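Local atomic coordinates of C381 turret protein (Sulfolobus turreted icosahedral virus, PDB entry 4IND), a protein that builds the turrets of an archaeal virus capsid, as a subunit of three consecutive jelly-roll domains that assembles here into a pentamer. Residues M106-G111 / F116-I121; K300-S305 / W331-G336; T325-V330 / I349-L354; G280-Q285 / V311-L316. All coordinates share one frame; numbering follows the deposited sequence.

Contact 1: residues M106-G111 / F116-I121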
loop_
_atom_site.group_PDB
_atom_site.type_symbol
_atom_site.label_atom_id
_atom_site.label_comp_id
_atom_site.label_asym_id
_atom_site.label_seq_id
_atom_site.Cartn_x
_atom_site.Cartn_y
_atom_site.Cartn_z
ATOM N N MET A 106 -19.775 -11.513 30.197
ATOM C CA MET A 106 -18.559 -12.326 30.157
ATOM C C MET A 106 -17.499 -11.716 31.051
ATOM O O MET A 106 -17.416 -10.495 31.186
ATOM C CB MET A 106 -18.060 -12.490 28.708
ATOM C CG MET A 106 -19.080 -13.204 27.832
ATOM S SD MET A 106 -18.499 -13.602 26.171
ATOM C CE MET A 106 -17.991 -11.986 25.638
ATOM N N THR A 107 -16.702 -12.570 31.687
ATOM C CA THR A 107 -15.772 -12.110 32.722
ATOM C C THR A 107 -14.352 -12.632 32.578
ATOM O O THR A 107 -14.108 -13.655 31.918
ATOM C CB THR A 107 -16.262 -12.553 34.123
ATOM O OG1 THR A 107 -16.472 -13.967 34.140
ATOM C CG2 THR A 107 -17.573 -11.867 34.497
ATOM N N TYR A 108 -13.425 -11.926 33.225
ATOM C CA TYR A 108 -12.098 -12.453 33.515
ATOM C C TYR A 108 -12.072 -12.857 34.979
ATOM O O TYR A 108 -12.659 -12.180 35.830
ATOM C CB TYR A 108 -11.037 -11.382 33.291
ATOM C CG TYR A 108 -10.878 -10.948 31.856
ATOM C CD1 TYR A 108 -10.966 -11.867 30.813
ATOM C CD2 TYR A 108 -10.627 -9.617 31.541
ATOM C CE1 TYR A 108 -10.805 -11.464 29.502
ATOM C CE2 TYR A 108 -10.468 -9.205 30.224
ATOM C CZ TYR A 108 -10.552 -10.140 29.218
ATOM O OH TYR A 108 -10.398 -9.740 27.916
ATOM N N SER A 109 -11.390 -13.958 35.276
ATOM C CA SER A 109 -11.167 -14.378 36.649
ATOM C C SER A 109 -9.691 -14.132 37.009
ATOM O O SER A 109 -8.787 -14.668 36.386
ATOM C CB SER A 109 -11.560 -15.848 36.822
ATOM O OG SER A 109 -11.332 -16.265 38.143
ATOM N N ILE A 110 -9.455 -13.294 38.011
ATOM C CA ILE A 110 -8.095 -12.899 38.369
ATOM C C ILE A 110 -7.688 -13.539 39.688
ATOM O O ILE A 110 -8.262 -13.248 40.742
ATOM C CB ILE A 110 -7.984 -11.343 38.475
ATOM C CG1 ILE A 110 -8.475 -10.682 37.182
ATOM C CG2 ILE A 110 -6.557 -10.909 38.792
ATOM C CD1 ILE A 110 -8.457 -9.130 37.215
ATOM N N GLY A 111 -6.695 -14.424 39.631
ATOM C CA GLY A 111 -6.292 -15.198 40.794
ATOM C C GLY A 111 -5.762 -14.335 41.934
ATOM O O GLY A 111 -5.315 -13.196 41.731
ATOM N N PHE A 116 -2.034 -9.574 36.384
ATOM C CA PHE A 116 -2.963 -10.025 35.343
ATOM C C PHE A 116 -3.110 -8.942 34.288
ATOM O O PHE A 116 -3.069 -7.748 34.618
ATOM C CB PHE A 116 -4.327 -10.290 35.973
ATOM C CG PHE A 116 -5.332 -10.939 35.047
ATOM C CD1 PHE A 116 -5.450 -12.323 34.995
ATOM C CD2 PHE A 116 -6.189 -10.172 34.279
ATOM C CE1 PHE A 116 -6.396 -12.930 34.168
ATOM C CE2 PHE A 116 -7.138 -10.762 33.442
ATOM C CZ PHE A 116 -7.242 -12.145 33.388
ATOM N N GLU A 117 -3.286 -9.352 33.033
ATOM C CA GLU A 117 -3.491 -8.420 31.921
ATOM C C GLU A 117 -4.957 -8.448 31.536
ATOM O O GLU A 117 -5.466 -9.451 31.039
ATOM C CB GLU A 117 -2.666 -8.846 30.702
ATOM C CG GLU A 117 -1.195 -9.022 30.988
ATOM C CD GLU A 117 -0.487 -7.702 30.997
ATOM O OE1 GLU A 117 -0.829 -6.879 30.130
ATOM O OE2 GLU A 117 0.386 -7.482 31.863
ATOM N N ILE A 118 -5.653 -7.355 31.785
ATOM C CA ILE A 118 -7.026 -7.215 31.314
ATOM C C ILE A 118 -6.980 -6.724 29.872
ATOM O O ILE A 118 -6.458 -5.644 29.614
ATOM C CB ILE A 118 -7.793 -6.173 32.176
ATOM C CG1 ILE A 118 -7.955 -6.693 33.620
ATOM C CG2 ILE A 118 -9.153 -5.869 31.580
ATOM C CD1 ILE A 118 -8.503 -5.651 34.584
ATOM N N TYR A 119 -7.529 -7.498 28.934
ATOM C CA TYR A 119 -7.619 -7.039 27.548
ATOM C C TYR A 119 -9.024 -6.547 27.304
ATOM O O TYR A 119 -9.991 -7.153 27.773
ATOM C CB TYR A 119 -7.319 -8.185 26.560
ATOM C CG TYR A 119 -5.938 -8.753 26.705
ATOM C CD1 TYR A 119 -4.903 -8.370 25.853
ATOM C CD2 TYR A 119 -5.661 -9.670 27.697
ATOM C CE1 TYR A 119 -3.620 -8.903 25.997
ATOM C CE2 TYR A 119 -4.402 -10.201 27.839
ATOM C CZ TYR A 119 -3.383 -9.810 27.000
ATOM O OH TYR A 119 -2.125 -10.363 27.189
ATOM N N ASP A 120 -9.156 -5.469 26.540
ATOM C CA ASP A 120 -10.484 -4.981 26.213
ATOM C C ASP A 120 -10.487 -4.402 24.814
ATOM O O ASP A 120 -9.425 -4.152 24.214
ATOM C CB ASP A 120 -10.928 -3.927 27.232
ATOM C CG ASP A 120 -12.420 -3.958 27.489
ATOM O OD1 ASP A 120 -13.163 -4.414 26.593
ATOM O OD2 ASP A 120 -12.868 -3.549 28.597
ATOM N N ILE A 121 -11.680 -4.200 24.278
ATOM C CA ILE A 121 -11.796 -3.716 22.910
ATOM C C ILE A 121 -12.746 -2.530 22.927
ATOM O O ILE A 121 -13.787 -2.566 23.596
ATOM C CB ILE A 121 -12.310 -4.807 21.989
ATOM C CG1 ILE A 121 -11.307 -5.969 21.957
ATOM C CG2 ILE A 121 -12.551 -4.240 20.584
ATOM C CD1 ILE A 121 -11.827 -7.222 21.275
#
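Ile110 lies over one face of the Phe116 ring: its CG1 stands 3.8 Å from the centroid of the Phe116 ring, close to the ring normal, a CH-pi contact, while CG2 of Ile110 reaches CB of Phe116 at 3.6 Å. Tyr108 meets the same phenylalanine differently. Its CB touches CZ of Phe116 at 3.9 Å, and the two ring planes stand 53° apart, an oblique aromatic pair. With CG anti to the carbonyl carbon (chi1 -66°), the Tyr108 ring slants toward the C-terminal end of 116-121, where its edge at CE2 packs on CG2 of Ile118 (3.8 Å) and the hydroxyl arrives at the backbone of Tyr119. There OH of Tyr108 donates to O of Tyr119 at 2.6 Å, tilted 31° out of the carbonyl plane. Strand 108-110 runs nearly antiparallel to 116-121 but in a separate sheet within the first jelly-roll domain, joined to it through side chains, one of which reaches its backbone; Val86 of the adjacent strand 78-88, in the same sheet as Phe116, packs beside it. The hydroxyl of the buried Tyr108 is satisfied by a main-chain carbonyl, which fixes where the phenol ends; the isoleucines and Phe116 add carbon contacts.

Contact 2: residues K300-S305 / W331-G336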
loop_
_atom_site.group_PDB
_atom_site.type_symbol
_atom_site.label_atom_id
_atom_site.label_comp_id
_atom_site.label_asym_id
_atom_site.label_seq_id
_atom_site.Cartn_x
_atom_site.Cartn_y
_atom_site.Cartn_z
ATOM N N LYS A 300 -15.081 -20.881 -12.601
ATOM C CA LYS A 300 -14.087 -20.694 -13.653
ATOM C C LYS A 300 -14.535 -21.285 -14.988
ATOM O O LYS A 300 -14.192 -20.781 -16.051
ATOM C CB LYS A 300 -12.749 -21.317 -13.235
ATOM C CG LYS A 300 -12.235 -20.850 -11.894
ATOM C CD LYS A 300 -12.049 -19.348 -11.871
ATOM C CE LYS A 300 -10.877 -18.912 -12.738
ATOM N NZ LYS A 300 -10.539 -17.469 -12.531
ATOM N N TYR A 301 -15.301 -22.359 -14.923
ATOM C CA TYR A 301 -15.667 -23.112 -16.124
ATOM C C TYR A 301 -16.875 -23.994 -15.862
ATOM O O TYR A 301 -17.002 -24.583 -14.786
ATOM C CB TYR A 301 -14.501 -23.988 -16.551
ATOM C CG TYR A 301 -14.790 -24.868 -17.764
ATOM C CD1 TYR A 301 -14.738 -24.343 -19.049
ATOM C CD2 TYR A 301 -15.077 -26.221 -17.616
ATOM C CE1 TYR A 301 -14.992 -25.153 -20.170
ATOM C CE2 TYR A 301 -15.336 -27.038 -18.715
ATOM C CZ TYR A 301 -15.295 -26.494 -19.990
ATOM O OH TYR A 301 -15.539 -27.298 -21.092
ATOM N N ALA A 302 -17.764 -24.082 -16.844
ATOM C CA ALA A 302 -18.914 -24.973 -16.750
ATOM C C ALA A 302 -19.264 -25.563 -18.104
ATOM O O ALA A 302 -19.102 -24.918 -19.144
ATOM C CB ALA A 302 -20.121 -24.260 -16.150
ATOM N N SER A 303 -19.749 -26.797 -18.086
ATOM C CA SER A 303 -20.115 -27.482 -19.313
ATOM C C SER A 303 -21.261 -28.437 -19.022
ATOM O O SER A 303 -21.373 -28.969 -17.915
ATOM C CB SER A 303 -18.918 -28.259 -19.847
ATOM O OG SER A 303 -19.194 -28.783 -21.121
ATOM N N VAL A 304 -22.126 -28.635 -20.002
ATOM C CA VAL A 304 -23.226 -29.589 -19.848
ATOM C C VAL A 304 -23.190 -30.567 -21.006
ATOM O O VAL A 304 -23.098 -30.160 -22.165
ATOM C CB VAL A 304 -24.597 -28.891 -19.790
ATOM C CG1 VAL A 304 -25.720 -29.919 -19.750
ATOM C CG2 VAL A 304 -24.668 -27.972 -18.564
ATOM N N SER A 305 -23.237 -31.861 -20.693
ATOM C CA SER A 305 -23.321 -32.882 -21.715
ATOM C C SER A 305 -24.692 -33.510 -21.653
ATOM O O SER A 305 -25.337 -33.521 -20.597
ATOM C CB SER A 305 -22.249 -33.948 -21.519
ATOM O OG SER A 305 -22.374 -34.554 -20.250
ATOM N N TRP A 331 -24.982 -18.376 -16.940
ATOM C CA TRP A 331 -24.776 -18.994 -18.253
ATOM C C TRP A 331 -26.004 -19.765 -18.673
ATOM O O TRP A 331 -26.610 -20.485 -17.874
ATOM C CB TRP A 331 -23.559 -19.924 -18.283
ATOM C CG TRP A 331 -23.227 -20.321 -19.687
ATOM C CD1 TRP A 331 -23.486 -21.529 -20.288
ATOM C CD2 TRP A 331 -22.633 -19.493 -20.693
ATOM N NE1 TRP A 331 -23.067 -21.499 -21.588
ATOM C CE2 TRP A 331 -22.541 -20.257 -21.872
ATOM C CE3 TRP A 331 -22.161 -18.172 -20.715
ATOM C CZ2 TRP A 331 -21.994 -19.758 -23.065
ATOM C CZ3 TRP A 331 -21.613 -17.670 -21.896
ATOM C CH2 TRP A 331 -21.532 -18.464 -23.055
ATOM N N ASP A 332 -26.377 -19.611 -19.933
ATOM C CA ASP A 332 -27.511 -20.324 -20.478
ATOM C C ASP A 332 -26.962 -21.298 -21.516
ATOM O O ASP A 332 -26.464 -20.885 -22.562
ATOM C CB ASP A 332 -28.495 -19.344 -21.104
ATOM C CG ASP A 332 -29.747 -20.025 -21.613
ATOM O OD1 ASP A 332 -29.669 -21.206 -22.014
ATOM O OD2 ASP A 332 -30.813 -19.383 -21.611
ATOM N N PHE A 333 -27.018 -22.592 -21.216
ATOM C CA PHE A 333 -26.389 -23.590 -22.080
ATOM C C PHE A 333 -27.140 -23.807 -23.388
ATOM O O PHE A 333 -26.580 -24.322 -24.360
ATOM C CB PHE A 333 -26.196 -24.910 -21.326
ATOM C CG PHE A 333 -25.242 -24.802 -20.193
ATOM C CD1 PHE A 333 -23.880 -24.947 -20.400
ATOM C CD2 PHE A 333 -25.694 -24.523 -18.908
ATOM C CE1 PHE A 333 -22.980 -24.828 -19.331
ATOM C CE2 PHE A 333 -24.804 -24.406 -17.845
ATOM C CZ PHE A 333 -23.449 -24.555 -18.056
ATOM N N ILE A 334 -28.410 -23.423 -23.416
ATOM C CA ILE A 334 -29.186 -23.505 -24.650
ATOM C C ILE A 334 -28.843 -22.318 -25.543
ATOM O O ILE A 334 -28.444 -22.485 -26.682
ATOM C CB ILE A 334 -30.703 -23.500 -24.380
ATOM C CG1 ILE A 334 -31.093 -24.607 -23.393
ATOM C CG2 ILE A 334 -31.481 -23.611 -25.684
ATOM C CD1 ILE A 334 -30.723 -25.996 -23.848
ATOM N N ALA A 335 -28.996 -21.113 -25.005
ATOM C CA ALA A 335 -28.770 -19.879 -25.760
ATOM C C ALA A 335 -27.292 -19.636 -26.066
ATOM O O ALA A 335 -26.944 -19.123 -27.128
ATOM C CB ALA A 335 -29.347 -18.684 -24.990
ATOM N N GLY A 336 -26.428 -19.999 -25.125
ATOM C CA GLY A 336 -25.009 -19.687 -25.234
ATOM C C GLY A 336 -24.111 -20.815 -25.717
ATOM O O GLY A 336 -22.990 -20.568 -26.156
#
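Phe333 inserts its ring between Val304 and Trp331. One methyl of Val304, CG2, sits almost exactly on the ring normal, 3.4 Å from the centroid of the Phe333 ring, a CH-pi contact in which the methyl is nearly equidistant from all six carbons. On the opposite face lies CD1 of Trp331, likewise about 3.4 Å above the plane of the Phe333 ring. At the ring edge, CB of Ala302 touches CZ of Phe333 at 3.8 Å, close to the ring plane. Val304 presents this methyl because CG1 takes the place anti to its backbone N (chi1 175°), leaving CG2 beside that nitrogen and directed at the ring.

Asp332 helps hold the backbone turn that carries Phe333. Its OD1 accepts from N of Ile334 at 2.9 Å, forming an Asx turn, and from N of Ala335 at 3.1 Å, an Asx motif; the second donor lies well above the carboxylate plane. A separate backbone bond runs from Gly336 N to Asp332 O at 2.7 Å. The other carboxylate oxygen, OD2, is hydrogen-bonded to NE2 of Gln315, and NE1 of Trp331 to O of Gly337.

In the third, nucleoplasmin-like jelly roll, this contact bridges the two facing sheets, with strand 295-305 in one and strand 328-332 in the other. Cys314 and Leu316 of strand 311-319 also pack on Phe333, Leu369 of strand 365-377 packs on Val304, and Phe271 of a neighbouring subunit meets Trp331 edge-to-face.

Contact 3: residues T325-V330 / I349-L354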
loop_
_atom_site.group_PDB
_atom_site.type_symbol
_atom_site.label_atom_id
_atom_site.label_comp_id
_atom_site.label_asym_id
_atom_site.label_seq_id
_atom_site.Cartn_x
_atom_site.Cartn_y
_atom_site.Cartn_z
ATOM N N THR A 325 -31.681 -12.955 -2.454
ATOM C CA THR A 325 -32.193 -14.327 -2.526
ATOM C C THR A 325 -32.637 -14.683 -3.934
ATOM O O THR A 325 -33.016 -15.826 -4.205
ATOM C CB THR A 325 -33.390 -14.543 -1.589
ATOM O OG1 THR A 325 -34.358 -13.505 -1.802
ATOM C CG2 THR A 325 -32.938 -14.533 -0.133
ATOM N N THR A 326 -32.608 -13.695 -4.825
ATOM C CA THR A 326 -32.925 -13.940 -6.224
ATOM C C THR A 326 -31.655 -14.305 -7.003
ATOM O O THR A 326 -30.685 -13.540 -7.044
ATOM C CB THR A 326 -33.651 -12.733 -6.867
ATOM O OG1 THR A 326 -32.732 -11.648 -7.039
ATOM C CG2 THR A 326 -34.810 -12.280 -5.986
ATOM N N TYR A 327 -31.661 -15.496 -7.591
ATOM C CA TYR A 327 -30.529 -15.971 -8.361
ATOM C C TYR A 327 -30.513 -15.309 -9.731
ATOM O O TYR A 327 -31.562 -15.091 -10.333
ATOM C CB TYR A 327 -30.605 -17.495 -8.526
ATOM C CG TYR A 327 -30.274 -18.279 -7.273
ATOM C CD1 TYR A 327 -29.054 -18.908 -7.132
ATOM C CD2 TYR A 327 -31.182 -18.380 -6.229
ATOM C CE1 TYR A 327 -28.743 -19.627 -5.994
ATOM C CE2 TYR A 327 -30.876 -19.097 -5.081
ATOM C CZ TYR A 327 -29.656 -19.715 -4.972
ATOM O OH TYR A 327 -29.323 -20.433 -3.841
ATOM N N SER A 328 -29.327 -14.982 -10.235
ATOM C CA SER A 328 -29.236 -14.508 -11.614
ATOM C C SER A 328 -28.565 -15.550 -12.483
ATOM O O SER A 328 -27.661 -16.266 -12.042
ATOM C CB SER A 328 -28.524 -13.152 -11.708
ATOM O OG SER A 328 -27.481 -13.032 -10.750
ATOM N N THR A 329 -29.036 -15.650 -13.718
ATOM C CA THR A 329 -28.464 -16.565 -14.689
ATOM C C THR A 329 -27.063 -16.094 -15.037
ATOM O O THR A 329 -26.877 -14.926 -15.394
ATOM C CB THR A 329 -29.332 -16.623 -15.946
ATOM O OG1 THR A 329 -30.638 -17.106 -15.594
ATOM C CG2 THR A 329 -28.720 -17.546 -16.989
ATOM N N VAL A 330 -26.078 -16.985 -14.903
ATOM C CA VAL A 330 -24.686 -16.652 -15.242
ATOM C C VAL A 330 -24.238 -17.354 -16.539
ATOM O O VAL A 330 -23.235 -16.991 -17.153
ATOM C CB VAL A 330 -23.717 -16.968 -14.105
ATOM C CG1 VAL A 330 -23.934 -16.009 -12.930
ATOM C CG2 VAL A 330 -23.868 -18.421 -13.656
ATOM N N ILE A 349 -19.905 -14.819 -5.325
ATOM C CA ILE A 349 -21.165 -15.523 -5.135
ATOM C C ILE A 349 -20.934 -16.561 -4.044
ATOM O O ILE A 349 -19.787 -16.873 -3.721
ATOM C CB ILE A 349 -21.576 -16.239 -6.422
ATOM C CG1 ILE A 349 -20.397 -17.072 -6.920
ATOM C CG2 ILE A 349 -21.976 -15.220 -7.480
ATOM C CD1 ILE A 349 -20.767 -18.178 -7.860
ATOM N N ASN A 350 -22.003 -17.116 -3.488
ATOM C CA ASN A 350 -21.832 -18.154 -2.469
ATOM C C ASN A 350 -22.869 -19.252 -2.611
ATOM O O ASN A 350 -22.970 -20.146 -1.770
ATOM C CB ASN A 350 -21.841 -17.562 -1.047
ATOM C CG ASN A 350 -23.064 -16.722 -0.760
ATOM O OD1 ASN A 350 -24.088 -16.854 -1.422
ATOM N ND2 ASN A 350 -22.956 -15.830 0.237
ATOM N N SER A 351 -23.660 -19.175 -3.675
ATOM C CA SER A 351 -24.639 -20.223 -3.958
ATOM C C SER A 351 -24.865 -20.373 -5.455
ATOM O O SER A 351 -25.005 -19.376 -6.170
ATOM C CB SER A 351 -25.949 -19.942 -3.235
ATOM O OG SER A 351 -26.844 -21.019 -3.403
ATOM N N ILE A 352 -24.879 -21.626 -5.915
ATOM C CA ILE A 352 -25.025 -21.976 -7.330
ATOM C C ILE A 352 -26.145 -22.994 -7.490
ATOM O O ILE A 352 -26.210 -23.958 -6.734
ATOM C CB ILE A 352 -23.771 -22.663 -7.866
ATOM C CG1 ILE A 352 -22.533 -21.855 -7.530
ATOM C CG2 ILE A 352 -23.878 -22.887 -9.372
ATOM C CD1 ILE A 352 -22.526 -20.507 -8.163
ATOM N N GLN A 353 -27.009 -22.799 -8.484
ATOM C CA GLN A 353 -28.027 -23.796 -8.804
ATOM C C GLN A 353 -28.184 -23.943 -10.321
ATOM O O GLN A 353 -27.834 -23.046 -11.093
ATOM C CB GLN A 353 -29.373 -23.445 -8.155
ATOM C CG GLN A 353 -30.008 -22.173 -8.710
ATOM C CD GLN A 353 -31.271 -21.771 -7.971
ATOM O OE1 GLN A 353 -31.489 -22.164 -6.818
ATOM N NE2 GLN A 353 -32.123 -20.987 -8.640
ATOM N N LEU A 354 -28.678 -25.100 -10.741
ATOM C CA LEU A 354 -29.000 -25.344 -12.143
ATOM C C LEU A 354 -30.507 -25.445 -12.289
ATOM O O LEU A 354 -31.168 -26.222 -11.584
ATOM C CB LEU A 354 -28.366 -26.641 -12.628
ATOM C CG LEU A 354 -28.546 -26.944 -14.115
ATOM C CD1 LEU A 354 -27.717 -25.987 -14.957
ATOM C CD2 LEU A 354 -28.153 -28.378 -14.409
#
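Tyr327 and Gln353 form the stacked part of this contact. The amide of Gln353 lies flat over one face of the Tyr327 ring, the two planes only 6° apart, with OE1 of Gln353 above the ring centre and NE2 of Gln353 3.6 Å from CG of Tyr327. The aliphatic part joins in: CG of Gln353 is 4.1 Å from the centroid of the Tyr327 ring, over the same face, as a CH-pi contact. Gln353 reaches this place with CG between its backbone N and carbonyl carbon (chi1 66°) and the chain extended beyond, which carries the amide over the face of the phenol. NE2 of Gln353 also donates to OE1 of Gln317, which holds the amide in place, and the side-chain nitrogen of Gln317 binds Thr329.

Strands 328-332 and 351-358 belong to one four-stranded sheet of the nucleoplasmin-like jelly roll, with strand 311-319 running between them. Tyr327, just ahead of strand 328-332, reaches past strand 311-319 to strand 351-358, touching Gln317 on the way.

The polar interaction is a hydrogen bond between hydroxyls. OH of Tyr327 and OG of Ser351 are 2.6 Å apart, and the serine oxygen lies at the edge of the ring, near its plane. Ser351 projects OG anti to its backbone N (chi1 -174°), and the side chain of Leu321 packs against both Tyr327 and Ser351.

Contact 4: residues G280-Q285 / V311-L316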
loop_
_atom_site.group_PDB
_atom_site.type_symbol
_atom_site.label_atom_id
_atom_site.label_comp_id
_atom_site.label_asym_id
_atom_site.label_seq_id
_atom_site.Cartn_x
_atom_site.Cartn_y
_atom_site.Cartn_z
ATOM N N GLY A 280 -40.265 -33.707 -17.994
ATOM C CA GLY A 280 -41.421 -32.883 -18.308
ATOM C C GLY A 280 -41.630 -31.673 -17.413
ATOM O O GLY A 280 -42.373 -30.755 -17.763
ATOM N N SER A 281 -40.981 -31.667 -16.256
ATOM C CA SER A 281 -41.173 -30.584 -15.303
ATOM C C SER A 281 -39.879 -29.842 -15.049
ATOM O O SER A 281 -38.798 -30.421 -15.131
ATOM C CB SER A 281 -41.734 -31.121 -13.985
ATOM O OG SER A 281 -43.031 -31.663 -14.173
ATOM N N GLN A 282 -39.992 -28.555 -14.741
ATOM C CA GLN A 282 -38.822 -27.778 -14.384
ATOM C C GLN A 282 -38.203 -28.316 -13.095
ATOM O O GLN A 282 -38.908 -28.648 -12.140
ATOM C CB GLN A 282 -39.183 -26.301 -14.219
ATOM C CG GLN A 282 -37.977 -25.419 -13.956
ATOM C CD GLN A 282 -38.364 -23.999 -13.647
ATOM O OE1 GLN A 282 -38.856 -23.703 -12.560
ATOM N NE2 GLN A 282 -38.139 -23.107 -14.599
ATOM N N VAL A 283 -36.880 -28.414 -13.082
ATOM C CA VAL A 283 -36.154 -28.833 -11.899
ATOM C C VAL A 283 -35.174 -27.743 -11.516
ATOM O O VAL A 283 -34.474 -27.212 -12.371
ATOM C CB VAL A 283 -35.373 -30.127 -12.157
ATOM C CG1 VAL A 283 -34.433 -30.417 -10.994
ATOM C CG2 VAL A 283 -36.324 -31.284 -12.383
ATOM N N THR A 284 -35.151 -27.393 -10.235
ATOM C CA THR A 284 -34.135 -26.490 -9.712
ATOM C C THR A 284 -33.219 -27.294 -8.801
ATOM O O THR A 284 -33.622 -27.725 -7.717
ATOM C CB THR A 284 -34.752 -25.305 -8.950
ATOM O OG1 THR A 284 -35.537 -24.513 -9.854
ATOM C CG2 THR A 284 -33.671 -24.447 -8.344
ATOM N N GLN A 285 -31.992 -27.507 -9.256
ATOM C CA GLN A 285 -31.048 -28.349 -8.537
ATOM C C GLN A 285 -29.937 -27.527 -7.905
ATOM O O GLN A 285 -29.192 -26.841 -8.607
ATOM C CB GLN A 285 -30.441 -29.366 -9.498
ATOM C CG GLN A 285 -29.291 -30.164 -8.916
ATOM C CD GLN A 285 -29.753 -31.178 -7.904
ATOM O OE1 GLN A 285 -30.557 -32.055 -8.215
ATOM N NE2 GLN A 285 -29.252 -31.062 -6.681
ATOM N N VAL A 311 -34.409 -30.862 -24.454
ATOM C CA VAL A 311 -34.144 -29.962 -23.331
ATOM C C VAL A 311 -34.494 -28.534 -23.728
ATOM O O VAL A 311 -33.938 -27.997 -24.683
ATOM C CB VAL A 311 -32.661 -30.019 -22.893
ATOM C CG1 VAL A 311 -32.433 -29.185 -21.619
ATOM C CG2 VAL A 311 -32.229 -31.456 -22.677
ATOM N N THR A 312 -35.417 -27.926 -22.990
ATOM C CA THR A 312 -35.927 -26.595 -23.315
ATOM C C THR A 312 -35.320 -25.502 -22.448
ATOM O O THR A 312 -35.345 -24.324 -22.807
ATOM C CB THR A 312 -37.445 -26.542 -23.138
ATOM O OG1 THR A 312 -37.779 -26.865 -21.781
ATOM C CG2 THR A 312 -38.125 -27.531 -24.074
ATOM N N GLN A 313 -34.793 -25.893 -21.294
ATOM C CA GLN A 313 -34.162 -24.935 -20.404
ATOM C C GLN A 313 -32.984 -25.559 -19.694
ATOM O O GLN A 313 -33.061 -26.680 -19.205
ATOM C CB GLN A 313 -35.155 -24.394 -19.373
ATOM C CG GLN A 313 -34.517 -23.428 -18.366
ATOM C CD GLN A 313 -35.486 -22.960 -17.289
ATOM O OE1 GLN A 313 -36.460 -23.648 -16.967
ATOM N NE2 GLN A 313 -35.220 -21.783 -16.724
ATOM N N CYS A 314 -31.888 -24.820 -19.640
ATOM C CA CYS A 314 -30.717 -25.282 -18.927
ATOM C C CYS A 314 -29.883 -24.058 -18.601
ATOM O O CYS A 314 -29.049 -23.638 -19.405
ATOM C CB CYS A 314 -29.936 -26.290 -19.780
ATOM S SG CYS A 314 -28.584 -27.099 -18.889
ATOM N N GLN A 315 -30.152 -23.466 -17.435
ATOM C CA GLN A 315 -29.468 -22.256 -16.999
ATOM C C GLN A 315 -28.735 -22.479 -15.687
ATOM O O GLN A 315 -29.316 -22.972 -14.713
ATOM C CB GLN A 315 -30.468 -21.113 -16.835
ATOM C CG GLN A 315 -31.157 -20.722 -18.126
ATOM C CD GLN A 315 -32.265 -19.723 -17.912
ATOM O OE1 GLN A 315 -32.937 -19.736 -16.884
ATOM N NE2 GLN A 315 -32.465 -18.848 -18.888
ATOM N N LEU A 316 -27.457 -22.113 -15.669
ATOM C CA LEU A 316 -26.700 -22.061 -14.429
ATOM C C LEU A 316 -26.959 -20.696 -13.793
ATOM O O LEU A 316 -26.870 -19.657 -14.472
ATOM C CB LEU A 316 -25.210 -22.238 -14.719
ATOM C CG LEU A 316 -24.316 -22.458 -13.505
ATOM C CD1 LEU A 316 -24.739 -23.725 -12.775
ATOM C CD2 LEU A 316 -22.859 -22.517 -13.920
#
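Gln282 and Gln313 join their amides across a four-stranded sheet of the nucleoplasmin-like jelly roll, where strand 351-358 lies between 283-289 and 311-319. Neither side chain bends below its amide. In Gln282, CG is anti to the backbone N and the chain runs on extended; Gln313 is built the same way, and the two reach over the intervening strand until their ends meet obliquely. Val355, on that middle strand, packs against both glutamines.

The last torsion is 74° in Gln282 and 26° in Gln313. The amide planes stand 47° apart, yet NE2 of Gln282 donates to OE1 of Gln313 at 3.0 Å along a fairly straight path. The donor lies in the carbonyl plane of Gln313, on a lone pair, and the acceptor is close to the amide plane of Gln282, so both groups are well oriented despite the angle between them.

Gln313 passes the chain of bonds along its own strand. Next in line is Gln315, two residues on and projecting from the same side of the sheet; its NE2 in turn is hydrogen-bonded to OD2 of Asp332. Gln313 and Thr312 both face Asn357 in a classic beta bulge. From Gln313, NE2 donates to OE1 of Gln315 at 3.1 Å, approaching that oxygen from above its carbonyl plane instead of on a lone pair.

Overall arrangement
Contact 1 stands apart in the first galactose-binding-like domain: its centre is 45 to 57 Å from those of the other three, across the centre of the chain. Contacts 2, 3 and 4 cluster in the third domain, with centres 13 to 14 Å apart. Contact 4 is joined to contact 2 by a probable hydrogen bond from Leu316 N to Trp331 O (2.9 Å), and to contact 3 by one from Val330 N to Leu316 O (2.8 Å). Contacts 2 and 3 share strand 328-332 and both touch the third subunit; contacts 1 and 2 touch the second. A bound dihydrogenphosphate lies about 13 Å from the side chain of Tyr119, and a separate one about 13 Å from that of Ile352.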